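Local structure of sphingomyelinase C (Streptomyces griseocarneus, 7CNE) at residues G148-S153 / A192-V197; D245-L250 / S288-V293. The protein belongs to the endonuclease/exonuclease/phosphatase family and carries its DNase I-like fold, in which two mixed beta sheets are packed together. All coordinates share one frame; numbering follows the deposited sequence.

Interaction 1 of 2, residues G148-S153 / A192-V197. With SIN (succinic acid), chain C.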
loop_
_atom_site.group_PDB
_atom_site.type_symbol
_atom_site.label_atom_id
_atom_site.label_comp_id
_atom_site.label_asym_id
_atom_site.label_seq_id
_atom_site.Cartn_x
_atom_site.Cartn_y
_atom_site.Cartn_z
ATOM N N GLY A 148 -6.894 0.972 2.335
ATOM C CA GLY A 148 -5.619 0.738 1.674
ATOM C C GLY A 148 -5.103 2.067 1.157
ATOM O O GLY A 148 -5.868 2.856 0.601
ATOM N N THR A 149 -3.812 2.326 1.343
ATOM C CA THR A 149 -3.316 3.641 0.962
ATOM C C THR A 149 -1.816 3.601 0.706
ATOM O O THR A 149 -1.137 2.586 0.903
ATOM C CB THR A 149 -3.653 4.697 2.030
ATOM O OG1 THR A 149 -3.471 6.011 1.483
ATOM C CG2 THR A 149 -2.756 4.544 3.257
ATOM N N HIS A 150 -1.333 4.737 0.219
ATOM C CA HIS A 150 0.080 5.031 0.030
ATOM C C HIS A 150 0.229 6.488 0.458
ATOM O O HIS A 150 -0.229 7.382 -0.253
ATOM C CB HIS A 150 0.486 4.824 -1.432
ATOM C CG HIS A 150 1.946 5.014 -1.697
ATOM N ND1 HIS A 150 2.467 5.057 -2.974
ATOM C CD2 HIS A 150 2.998 5.158 -0.854
ATOM C CE1 HIS A 150 3.775 5.234 -2.907
ATOM N NE2 HIS A 150 4.124 5.290 -1.633
ATOM N N ALA A 151 0.815 6.725 1.623
ATOM C CA ALA A 151 0.848 8.061 2.206
ATOM C C ALA A 151 1.986 8.903 1.616
ATOM O O ALA A 151 2.834 8.422 0.857
ATOM C CB ALA A 151 0.973 7.974 3.733
ATOM N N GLN A 152 1.979 10.188 1.970
ATOM C CA GLN A 152 2.896 11.172 1.397
ATOM C C GLN A 152 4.358 10.723 1.467
ATOM O O GLN A 152 4.859 10.351 2.529
ATOM C CB GLN A 152 2.726 12.502 2.137
ATOM C CG GLN A 152 3.799 13.555 1.824
ATOM C CD GLN A 152 3.626 14.135 0.446
ATOM O OE1 GLN A 152 2.530 14.538 0.084
ATOM N NE2 GLN A 152 4.707 14.172 -0.341
ATOM N N SER A 153 5.050 10.790 0.334
ATOM C CA SER A 153 6.462 10.437 0.307
ATOM C C SER A 153 7.322 11.619 0.752
ATOM O O SER A 153 6.890 12.775 0.757
ATOM C CB SER A 153 6.884 9.984 -1.095
ATOM O OG SER A 153 6.784 11.060 -2.019
ATOM N N ALA A 192 -4.004 -0.473 5.887
ATOM C CA ALA A 192 -2.923 -1.230 5.267
ATOM C C ALA A 192 -2.291 -0.367 4.190
ATOM O O ALA A 192 -3.005 0.205 3.363
ATOM C CB ALA A 192 -3.440 -2.542 4.656
ATOM N N GLY A 193 -0.971 -0.262 4.194
ATOM C CA GLY A 193 -0.351 0.476 3.117
ATOM C C GLY A 193 1.113 0.759 3.354
ATOM O O GLY A 193 1.698 0.402 4.384
ATOM N N ASP A 194 1.701 1.377 2.333
ATOM C CA ASP A 194 2.985 2.054 2.438
ATOM C C ASP A 194 2.703 3.393 3.107
ATOM O O ASP A 194 2.275 4.347 2.450
ATOM C CB ASP A 194 3.600 2.231 1.052
ATOM C CG ASP A 194 4.945 2.916 1.087
ATOM O OD1 ASP A 194 5.349 3.412 2.157
ATOM O OD2 ASP A 194 5.609 2.933 0.029
ATOM N N LEU A 195 2.912 3.469 4.419
ATOM C CA LEU A 195 2.582 4.688 5.144
ATOM C C LEU A 195 3.739 5.674 5.204
ATOM O O LEU A 195 3.560 6.772 5.739
ATOM C CB LEU A 195 2.085 4.362 6.555
ATOM C CG LEU A 195 1.014 3.268 6.600
ATOM C CD1 LEU A 195 0.519 3.053 8.016
ATOM C CD2 LEU A 195 -0.150 3.627 5.672
ATOM N N ASN A 196 4.904 5.318 4.655
ATOM C CA ASN A 196 6.035 6.233 4.510
ATOM C C ASN A 196 6.471 6.820 5.848
ATOM O O ASN A 196 6.941 7.956 5.913
ATOM C CB ASN A 196 5.721 7.344 3.498
ATOM C CG ASN A 196 6.280 7.035 2.126
ATOM O OD1 ASN A 196 7.441 6.676 2.010
ATOM N ND2 ASN A 196 5.454 7.150 1.084
ATOM N N VAL A 197 6.299 6.039 6.912
ATOM C CA VAL A 197 6.746 6.375 8.260
ATOM C C VAL A 197 7.688 5.271 8.729
ATOM O O VAL A 197 7.287 4.100 8.812
ATOM C CB VAL A 197 5.562 6.514 9.231
ATOM C CG1 VAL A 197 6.062 6.723 10.658
ATOM C CG2 VAL A 197 4.637 7.652 8.802
HETATM C C1 SIN C . 7.934 5.300 -0.630
HETATM O O1 SIN C . 6.915 5.838 -1.132
HETATM O O2 SIN C . 7.809 4.226 0.005
HETATM C C2 SIN C . 9.295 5.960 -0.757
HETATM C C3 SIN C . 10.356 4.958 -1.196
HETATM C C4 SIN C . 10.045 4.376 -2.560
HETATM O O3 SIN C . 10.481 4.931 -3.590
HETATM O O4 SIN C . 9.359 3.332 -2.681
#
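His150, on its strand, lays its imidazole alongside the carboxylate of Asp194, just past the end of strand 188-192; from backbones paired in parallel the side chains point the same way, planes 23° apart. His150 NE2 comes within 3.2 Å of Asp194 OD2, but its N-H points to O1 of the succinic acid at 2.9 Å in a nearly straight bond (164°). Both CG atoms stand anti to their own backbone N (chi1 -176° for His150), which carries the paired groups to the same ligand carboxyl. Asn196 completes the grip: its ND2 gives one N-H to succinic acid O1 at 3.0 Å and the other to Ala151 O at 2.9 Å, the latter from above the carbonyl plane. An amide suits this place, its two N-H groups joining backbone and ligand. Asp194 OD2 accepts a hydrogen bond from Asn16 ND2. Ala151 N bonds to Asp194 O and Thr149 N to Ala192 O. At Gly193 any beta carbon would be pressed onto the preceding carbonyl oxygen and Thr149 O. On the other face the side chains of Thr149 and Leu195 cross at about a right angle, Thr149 CG2 meeting Leu195 CD2 at 3.7 Å. Strand 48-54 lies against the sheet face that carries His150 and Asp194, touching both through Gln52; helix 162-180 meets Ala151 through Phe171, and strand 247-251 flanks 192-197 away from strand 142-150.

Interaction 2 of 2, residues D245-L250 / S288-V293; sequences DLDYVL and SGHYPV
The two backbones stay well apart, their nearest CA atoms being those of Asp247 and Val293 at 6.5 Å, so side chains make most of the contact between the start of strand 247-251 and the loop leading into strand 293-297. Asp247 and His290 reach across to each other at about a right angle. His290 ND1 donates to Asp247 OD2 at 2.8 Å and 166°, with the oxygen close to the ring plane and using its syn lone pair. OD2 thus sits at the ring edge, while the carboxylate plane is turned 69° from the imidazole. Asp247 OD2 has a second partner in Ser225 OG, which helps fix the carboxylate's rotation. With ND1 acting as donor, the bond sets the turn of the ring, whose NE2 binds the succinic acid. Histidine suits the place by having a nitrogen for each side. Leu246 CD1 rests 4.1 Å from His290 CE1, an apolar neighbour for the ring. On the backbone side of Asp247, Val293 CG2 packs at 3.6 Å against Asp247 CB, the beta-branched valine setting a methyl there. Ser288 OG accepts from His290 N in an ST turn that shapes the loop. Strand 12-19 borders this loop through Asn16 and Thr14, strand 261-265 meets Val293 through Asn263, and helix 203-211 packs on Tyr248 and Leu250.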
loop_
_atom_site.group_PDB
_atom_site.type_symbol
_atom_site.label_atom_id
_atom_site.label_comp_id
_atom_site.label_asym_id
_atom_site.label_seq_id
_atom_site.Cartn_x
_atom_site.Cartn_y
_atom_site.Cartn_z
ATOM N N ASP A 245 11.694 1.468 7.300
ATOM C CA ASP A 245 10.743 0.390 7.559
ATOM C C ASP A 245 9.355 1.018 7.543
ATOM O O ASP A 245 8.910 1.558 8.562
ATOM C CB ASP A 245 11.056 -0.264 8.901
ATOM C CG ASP A 245 10.279 -1.519 9.131
ATOM O OD1 ASP A 245 9.997 -2.235 8.141
ATOM O OD2 ASP A 245 9.937 -1.786 10.307
ATOM N N LEU A 246 8.664 0.914 6.396
ATOM C CA LEU A 246 7.607 1.853 6.040
ATOM C C LEU A 246 6.207 1.269 5.882
ATOM O O LEU A 246 5.260 2.051 5.711
ATOM C CB LEU A 246 7.968 2.568 4.722
ATOM C CG LEU A 246 9.342 3.243 4.663
ATOM C CD1 LEU A 246 9.596 3.873 3.283
ATOM C CD2 LEU A 246 9.397 4.277 5.758
ATOM N N ASP A 247 6.037 -0.054 5.924
ATOM C CA ASP A 247 4.820 -0.711 5.448
ATOM C C ASP A 247 4.128 -1.442 6.597
ATOM O O ASP A 247 4.782 -2.149 7.366
ATOM C CB ASP A 247 5.175 -1.673 4.303
ATOM C CG ASP A 247 5.870 -0.958 3.131
ATOM O OD1 ASP A 247 5.179 -0.226 2.387
ATOM O OD2 ASP A 247 7.104 -1.115 2.951
ATOM N N TYR A 248 2.804 -1.271 6.714
ATOM C CA TYR A 248 2.069 -1.660 7.913
ATOM C C TYR A 248 0.681 -2.186 7.574
ATOM O O TYR A 248 0.085 -1.810 6.563
ATOM C CB TYR A 248 1.874 -0.475 8.871
ATOM C CG TYR A 248 3.137 0.235 9.313
ATOM C CD1 TYR A 248 3.662 1.294 8.570
ATOM C CD2 TYR A 248 3.777 -0.123 10.501
ATOM C CE1 TYR A 248 4.804 1.967 8.989
ATOM C CE2 TYR A 248 4.922 0.548 10.932
ATOM C CZ TYR A 248 5.427 1.596 10.164
ATOM O OH TYR A 248 6.570 2.263 10.559
ATOM N N VAL A 249 0.151 -3.030 8.466
ATOM C CA VAL A 249 -1.280 -3.342 8.535
ATOM C C VAL A 249 -1.661 -3.255 10.003
ATOM O O VAL A 249 -1.261 -4.111 10.799
ATOM C CB VAL A 249 -1.624 -4.727 7.972
ATOM C CG1 VAL A 249 -3.163 -4.961 7.983
ATOM C CG2 VAL A 249 -1.033 -4.925 6.573
ATOM N N LEU A 250 -2.430 -2.233 10.369
ATOM C CA LEU A 250 -2.692 -1.930 11.775
ATOM C C LEU A 250 -4.185 -1.763 12.019
ATOM O O LEU A 250 -4.881 -1.095 11.246
ATOM C CB LEU A 250 -1.948 -0.657 12.218
ATOM C CG LEU A 250 -0.417 -0.719 12.148
ATOM C CD1 LEU A 250 0.233 0.663 12.397
ATOM C CD2 LEU A 250 0.123 -1.760 13.125
ATOM N N SER A 288 10.490 -5.437 -6.411
ATOM C CA SER A 288 10.247 -4.022 -6.169
ATOM C C SER A 288 11.285 -3.554 -5.163
ATOM O O SER A 288 12.106 -4.341 -4.678
ATOM C CB SER A 288 8.813 -3.762 -5.689
ATOM O OG SER A 288 8.657 -4.037 -4.317
ATOM N N GLY A 289 11.256 -2.255 -4.864
ATOM C CA GLY A 289 12.170 -1.711 -3.884
ATOM C C GLY A 289 11.767 -1.946 -2.449
ATOM O O GLY A 289 12.584 -1.740 -1.546
ATOM N N HIS A 290 10.529 -2.380 -2.219
ATOM C CA HIS A 290 10.031 -2.712 -0.894
ATOM C C HIS A 290 10.014 -4.228 -0.700
ATOM O O HIS A 290 10.010 -5.004 -1.659
ATOM C CB HIS A 290 8.618 -2.154 -0.685
ATOM C CG HIS A 290 8.565 -0.660 -0.541
ATOM N ND1 HIS A 290 8.193 -0.039 0.631
ATOM C CD2 HIS A 290 8.819 0.334 -1.426
ATOM C CE1 HIS A 290 8.226 1.272 0.465
ATOM N NE2 HIS A 290 8.609 1.525 -0.774
ATOM N N TYR A 291 10.001 -4.626 0.529
ATOM C CA TYR A 291 9.627 -5.992 0.831
ATOM C C TYR A 291 8.147 -6.066 1.183
ATOM O O TYR A 291 7.599 -5.139 1.787
ATOM C CB TYR A 291 10.453 -6.538 2.001
ATOM C CG TYR A 291 11.928 -6.665 1.679
ATOM C CD1 TYR A 291 12.357 -7.291 0.506
ATOM C CD2 TYR A 291 12.893 -6.159 2.547
ATOM C CE1 TYR A 291 13.724 -7.412 0.214
ATOM C CE2 TYR A 291 14.249 -6.269 2.264
ATOM C CZ TYR A 291 14.656 -6.893 1.101
ATOM O OH TYR A 291 16.005 -6.997 0.835
ATOM N N PRO A 292 7.481 -7.157 0.810
ATOM C CA PRO A 292 6.097 -7.357 1.245
ATOM C C PRO A 292 6.006 -7.477 2.761
ATOM O O PRO A 292 6.914 -7.977 3.432
ATOM C CB PRO A 292 5.698 -8.671 0.559
ATOM C CG PRO A 292 7.012 -9.415 0.412
ATOM C CD PRO A 292 7.998 -8.315 0.058
ATOM N N VAL A 293 4.894 -6.990 3.300
ATOM C CA VAL A 293 4.573 -7.137 4.712
ATOM C C VAL A 293 3.298 -7.962 4.802
ATOM O O VAL A 293 2.276 -7.607 4.202
ATOM C CB VAL A 293 4.403 -5.775 5.404
ATOM C CG1 VAL A 293 3.799 -5.952 6.799
ATOM C CG2 VAL A 293 5.743 -5.063 5.466
#

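Overall arrangement
Interaction 1 comes first along the chain and closes before interaction 2 opens, yet their centres lie only about 9 Å apart. They share the six-stranded sheet, where strands 142-150, 188-192 and 247-251 are neighbours in that order; interaction 2 then crosses to the loop before strand 293-297 of the seven-stranded sheet. The contacts touch directly: Gly193 N lies 3.0 Å from Tyr248 O, and Asp194 OD2 lies 3.1 Å from His290 CE1. Succinic acid, hydrogen-bonded by side chains of both interactions and by Arg237, probably marks a pocket where loops at the ends of the two sheets converge, an arrangement consistent with the DNase I-like fold.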